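PDB 6BJA: acetyl-CoA acetyltransferase A from Ascaris suum, which binds coenzyme A and, as a thiolase of lipid metabolism, probably catalyses the reversible thiolytic cleavage and condensation of acyl-CoA substrates. Local coordinates for residues A16-P20 and E203-V207; G37-K42 and I76-I82. One frame throughout, in Å; residues are numbered along the deposited sequence.

Contact 1 (A16-P20 and E203-V207)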
loop_
_atom_site.group_PDB
_atom_site.type_symbol
_atom_site.label_atom_id
_atom_site.label_comp_id
_atom_site.label_asym_id
_atom_site.label_seq_id
_atom_site.Cartn_x
_atom_site.Cartn_y
_atom_site.Cartn_z
ATOM N N ALA A 16 19.025 -36.922 -2.665
ATOM C CA ALA A 16 17.748 -36.458 -2.101
ATOM C C ALA A 16 18.059 -35.735 -0.790
ATOM O O ALA A 16 18.489 -36.356 0.179
ATOM C CB ALA A 16 16.821 -37.614 -1.872
ATOM N N VAL A 17 17.950 -34.407 -0.815
ATOM C CA VAL A 17 18.334 -33.583 0.320
ATOM C C VAL A 17 17.292 -32.503 0.585
ATOM O O VAL A 17 16.489 -32.167 -0.300
ATOM C CB VAL A 17 19.713 -32.908 0.123
ATOM C CG1 VAL A 17 20.805 -33.956 -0.049
ATOM C CG2 VAL A 17 19.702 -31.974 -1.053
ATOM N N ARG A 18 17.298 -31.976 1.810
ATOM C CA ARG A 18 16.391 -30.888 2.146
ATOM C C ARG A 18 17.009 -29.937 3.157
ATOM O O ARG A 18 17.872 -30.318 3.907
ATOM C CB ARG A 18 15.092 -31.459 2.706
ATOM C CG ARG A 18 15.238 -32.133 4.077
ATOM C CD ARG A 18 13.895 -32.573 4.586
ATOM N NE ARG A 18 13.852 -33.106 5.950
ATOM C CZ ARG A 18 13.672 -32.385 7.049
ATOM N NH1 ARG A 18 13.623 -31.068 7.004
ATOM N NH2 ARG A 18 13.529 -32.998 8.223
ATOM N N THR A 19 16.560 -28.693 3.173
ATOM C CA THR A 19 16.866 -27.802 4.269
ATOM C C THR A 19 16.085 -28.235 5.493
ATOM O O THR A 19 15.066 -28.928 5.384
ATOM C CB THR A 19 16.504 -26.342 3.948
ATOM O OG1 THR A 19 15.074 -26.235 3.848
ATOM C CG2 THR A 19 17.163 -25.855 2.680
ATOM N N PRO A 20 16.536 -27.822 6.682
ATOM C CA PRO A 20 15.606 -27.798 7.799
ATOM C C PRO A 20 14.449 -26.892 7.414
ATOM O O PRO A 20 14.605 -25.980 6.580
ATOM C CB PRO A 20 16.407 -27.192 8.944
ATOM C CG PRO A 20 17.847 -27.194 8.455
ATOM C CD PRO A 20 17.738 -27.053 6.975
ATOM N N GLU A 203 19.656 -36.644 5.384
ATOM C CA GLU A 203 18.925 -35.836 4.411
ATOM C C GLU A 203 19.007 -34.334 4.590
ATOM O O GLU A 203 18.816 -33.598 3.623
ATOM C CB GLU A 203 17.442 -36.242 4.430
ATOM C CG GLU A 203 16.613 -35.744 5.615
ATOM C CD GLU A 203 15.306 -36.505 5.724
ATOM O OE1 GLU A 203 14.198 -35.878 5.671
ATOM O OE2 GLU A 203 15.385 -37.752 5.880
ATOM N N VAL A 204 19.220 -33.867 5.814
ATOM C CA VAL A 204 19.192 -32.432 6.090
ATOM C C VAL A 204 20.530 -31.791 5.817
ATOM O O VAL A 204 21.579 -32.300 6.261
ATOM C CB VAL A 204 18.760 -32.144 7.557
ATOM C CG1 VAL A 204 18.892 -30.668 7.882
ATOM C CG2 VAL A 204 17.311 -32.536 7.754
ATOM N N VAL A 205 20.500 -30.672 5.110
ATOM C CA VAL A 205 21.703 -29.898 4.849
ATOM C C VAL A 205 21.565 -28.571 5.594
ATOM O O VAL A 205 20.522 -27.909 5.536
ATOM C CB VAL A 205 21.909 -29.738 3.337
ATOM C CG1 VAL A 205 21.876 -31.113 2.706
ATOM C CG2 VAL A 205 20.846 -28.918 2.734
ATOM N N PRO A 206 22.599 -28.186 6.351
ATOM C CA PRO A 206 22.446 -26.975 7.152
ATOM C C PRO A 206 22.444 -25.727 6.298
ATOM O O PRO A 206 23.095 -25.706 5.246
ATOM C CB PRO A 206 23.674 -27.006 8.065
ATOM C CG PRO A 206 24.692 -27.757 7.274
ATOM C CD PRO A 206 23.905 -28.839 6.580
ATOM N N VAL A 207 21.728 -24.705 6.761
ATOM C CA VAL A 207 21.587 -23.447 6.031
ATOM C C VAL A 207 22.250 -22.328 6.802
ATOM O O VAL A 207 21.861 -21.987 7.917
ATOM C CB VAL A 207 20.101 -23.085 5.772
ATOM C CG1 VAL A 207 20.006 -21.748 5.041
ATOM C CG2 VAL A 207 19.427 -24.200 5.002
#
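Arg18 and Glu203 meet through both backbone and side chain. Arg18 N donates to Glu203 O at 2.9 Å, and Val205 N returns a bond of the same length to Arg18 O, so the two bonds flank Val204 and make a single beta bridge between Arg18 and Val204. From Arg18 CB, a chi1 of 68° places CG on the side flanked by both backbone neighbours and brings it alongside Glu203, 3.9 Å from Glu203 O. Beyond it the chain runs extended: CD passes Glu203 OE1 at 3.5 Å, and NE forms a salt bridge to the same OE1 at 2.8 Å. The carboxylate oxygen uses its anti lone pair and sits in the guanidinium plane, although the two flat groups are turned 81° apart. CZ lies under Val204 CG2, which covers the centre of one guanidinium face at 3.7 Å. NH1 makes a weak bond to Thr19 O and also a salt bridge to Asp222 OD1. At the other tip, NH2 is 3.8 Å from Val204 CG2 and has its hydrogen bond outside the two segments.

Strand 11-23 is the first strand of the N-terminal half of the thiolase fold and lies beside strand 257-267 in its mixed sheet, Thr19 and Val17 bonding to that neighbour; the loop after helix 177-197 joins strand 11-23 by the one bridge. Farther along, Pro20 CD rests 3.2 Å from Val205 O, a buried carbonyl oxygen with no polar partner in the model. Val207 CG2 packs obliquely on the Thr19 methyl, while Val205 CG1 meets Val17 CB nearly at a right angle.

Contact 2 (G37-K42 and I76-I82)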
loop_
_atom_site.group_PDB
_atom_site.type_symbol
_atom_site.label_atom_id
_atom_site.label_comp_id
_atom_site.label_asym_id
_atom_site.label_seq_id
_atom_site.Cartn_x
_atom_site.Cartn_y
_atom_site.Cartn_z
ATOM N N GLY A 37 16.541 -22.584 -2.723
ATOM C CA GLY A 37 16.588 -23.486 -3.864
ATOM C C GLY A 37 18.025 -23.725 -4.290
ATOM O O GLY A 37 18.398 -24.837 -4.654
ATOM N N ILE A 38 18.848 -22.684 -4.228
ATOM C CA ILE A 38 20.257 -22.842 -4.547
ATOM C C ILE A 38 20.945 -23.762 -3.524
ATOM O O ILE A 38 21.757 -24.626 -3.895
ATOM C CB ILE A 38 20.964 -21.475 -4.601
ATOM C CG1 ILE A 38 20.431 -20.646 -5.759
ATOM C CG2 ILE A 38 22.505 -21.635 -4.717
ATOM C CD1 ILE A 38 20.696 -19.157 -5.617
ATOM N N VAL A 39 20.617 -23.611 -2.242
ATOM C CA VAL A 39 21.228 -24.465 -1.224
ATOM C C VAL A 39 20.993 -25.916 -1.566
ATOM O O VAL A 39 21.946 -26.697 -1.592
ATOM C CB VAL A 39 20.686 -24.161 0.181
ATOM C CG1 VAL A 39 21.142 -25.206 1.216
ATOM C CG2 VAL A 39 21.120 -22.790 0.614
ATOM N N VAL A 40 19.732 -26.300 -1.816
ATOM C CA VAL A 40 19.465 -27.721 -1.999
ATOM C C VAL A 40 19.889 -28.218 -3.381
ATOM O O VAL A 40 20.263 -29.381 -3.531
ATOM C CB VAL A 40 17.995 -28.090 -1.726
ATOM C CG1 VAL A 40 17.698 -27.927 -0.250
ATOM C CG2 VAL A 40 17.025 -27.261 -2.575
ATOM N N THR A 41 19.879 -27.344 -4.387
ATOM C CA THR A 41 20.321 -27.758 -5.700
ATOM C C THR A 41 21.819 -28.041 -5.684
ATOM O O THR A 41 22.255 -29.072 -6.174
ATOM C CB THR A 41 19.980 -26.687 -6.757
ATOM O OG1 THR A 41 18.551 -26.547 -6.811
ATOM C CG2 THR A 41 20.476 -27.068 -8.142
ATOM N N LYS A 42 22.590 -27.127 -5.123
ATOM C CA LYS A 42 24.033 -27.341 -5.026
ATOM C C LYS A 42 24.335 -28.603 -4.229
ATOM O O LYS A 42 25.194 -29.389 -4.638
ATOM C CB LYS A 42 24.718 -26.133 -4.403
ATOM C CG LYS A 42 24.816 -24.929 -5.331
ATOM C CD LYS A 42 25.531 -23.796 -4.609
ATOM C CE LYS A 42 26.473 -23.061 -5.529
ATOM N NZ LYS A 42 27.273 -22.048 -4.771
ATOM N N ILE A 76 17.847 -20.111 -9.944
ATOM C CA ILE A 76 18.444 -21.155 -9.122
ATOM C C ILE A 76 19.487 -21.939 -9.913
ATOM O O ILE A 76 20.615 -22.184 -9.451
ATOM C CB ILE A 76 17.337 -22.103 -8.587
ATOM C CG1 ILE A 76 16.486 -21.377 -7.546
ATOM C CG2 ILE A 76 17.926 -23.386 -7.983
ATOM C CD1 ILE A 76 15.148 -22.067 -7.268
ATOM N N SER A 77 19.126 -22.300 -11.140
ATOM C CA SER A 77 19.991 -23.098 -11.986
ATOM C C SER A 77 21.310 -22.372 -12.259
ATOM O O SER A 77 22.404 -22.926 -12.071
ATOM C CB SER A 77 19.263 -23.407 -13.282
ATOM O OG SER A 77 19.952 -24.302 -14.120
ATOM N N ILE A 78 21.207 -21.125 -12.685
ATOM C CA ILE A 78 22.414 -20.356 -13.007
ATOM C C ILE A 78 23.300 -20.176 -11.775
ATOM O O ILE A 78 24.544 -20.359 -11.842
ATOM C CB ILE A 78 22.050 -18.990 -13.625
ATOM C CG1 ILE A 78 21.554 -19.212 -15.048
ATOM C CG2 ILE A 78 23.265 -18.039 -13.619
ATOM C CD1 ILE A 78 21.046 -17.962 -15.738
ATOM N N ALA A 79 22.691 -19.846 -10.635
ATOM C CA ALA A 79 23.449 -19.614 -9.404
ATOM C C ALA A 79 24.038 -20.901 -8.823
ATOM O O ALA A 79 24.990 -20.849 -8.017
ATOM C CB ALA A 79 22.590 -18.932 -8.377
ATOM N N SER A 80 23.528 -22.042 -9.282
ATOM C CA SER A 80 24.034 -23.354 -8.897
ATOM C C SER A 80 25.093 -23.898 -9.873
ATOM O O SER A 80 25.483 -25.069 -9.794
ATOM C CB SER A 80 22.876 -24.351 -8.780
ATOM O OG SER A 80 21.951 -23.918 -7.798
ATOM N N GLU A 81 25.569 -23.034 -10.781
ATOM C CA GLU A 81 26.589 -23.383 -11.780
ATOM C C GLU A 81 26.165 -24.468 -12.772
ATOM O O GLU A 81 26.978 -25.180 -13.339
ATOM C CB GLU A 81 27.879 -23.781 -11.054
ATOM C CG GLU A 81 28.399 -22.644 -10.178
ATOM C CD GLU A 81 29.770 -22.925 -9.571
ATOM O OE1 GLU A 81 30.050 -24.093 -9.222
ATOM O OE2 GLU A 81 30.568 -21.970 -9.449
ATOM N N ILE A 82 24.860 -24.596 -12.987
ATOM C CA ILE A 82 24.342 -25.447 -14.044
ATOM C C ILE A 82 24.490 -24.671 -15.363
ATOM O O ILE A 82 24.323 -23.465 -15.358
ATOM C CB ILE A 82 22.889 -25.835 -13.735
ATOM C CG1 ILE A 82 22.872 -26.722 -12.492
ATOM C CG2 ILE A 82 22.239 -26.573 -14.888
ATOM C CD1 ILE A 82 21.460 -26.987 -11.959
#
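Ile76 opens the second segment by laying its CG2 branch against the helix of Gly37-Lys42. This methyl lies 3.4 Å from Thr41 OG1 and 3.7 Å from Gly37 O, while Ile76 CD1 lies 4.0 Å from Gly37 CA, so the isoleucine rests directly on the glycine backbone. The threonine hydroxyl under CG2 is already engaged, because Thr41 OG1, held beside its own backbone N (chi1 -63°), donates to Gly37 O at 2.8 Å. That oxygen also receives Thr41 N, and the two donors arrive from opposite faces of the carbonyl plane. Two residues on, Ile78 packs on Pro292 of the second subunit.

Next in contact is Ala79, whose CB meets Ile38 CD1 at 3.4 Å, a tight carbon pair; Ala79 O lies close to Lys42 CE. Ser80 is the first residue to leave helical backbone angles, and its OG folds back to Ile76 O at 2.7 Å, reaching it from 37° out of the carbonyl plane. With its polar need met inside its own segment, OG presents itself to carbon: Thr41 CG2 is 3.5 Å away, and Lys42 CG lies a little farther off. Here helix 72-79 ends in a Schellman motif. Ile82 N bonds to Ser77 O and Glu81 N to Ile78 O, with Glu81 as the C-prime residue at positive phi (63°). Glu81 O is hydrogen-bonded to Ser52 OG. The turn brings Ile82 back toward helix 33-48, where its CD1 stands 3.9 Å from Thr41 CG2; the same two side chains lean on Val118 and Leu120 of strand 116-124.

Overall arrangement
Helix 33-48 is common ground for contacts 1 and 2: it follows strand 11-23 in the chain, and Val40 CG1 rests 3.6 Å from Thr19 CG2 while Val39 packs on Val205. The two contact centres lie about 14 Å apart. Contact 1 is the deeper, about 14 Å from the centre of the chain against about 19 Å for contact 2, and all but one of its touching residues are buried; contact 2 is also largely buried but has the exposed Ala79 at its margin. Their chemistry differs with the elements joined: backbone bridging and a salt bridge hold a loop to a sheet strand, whereas the helices meet through aliphatic packing, their hydroxyls bonded within their own segments.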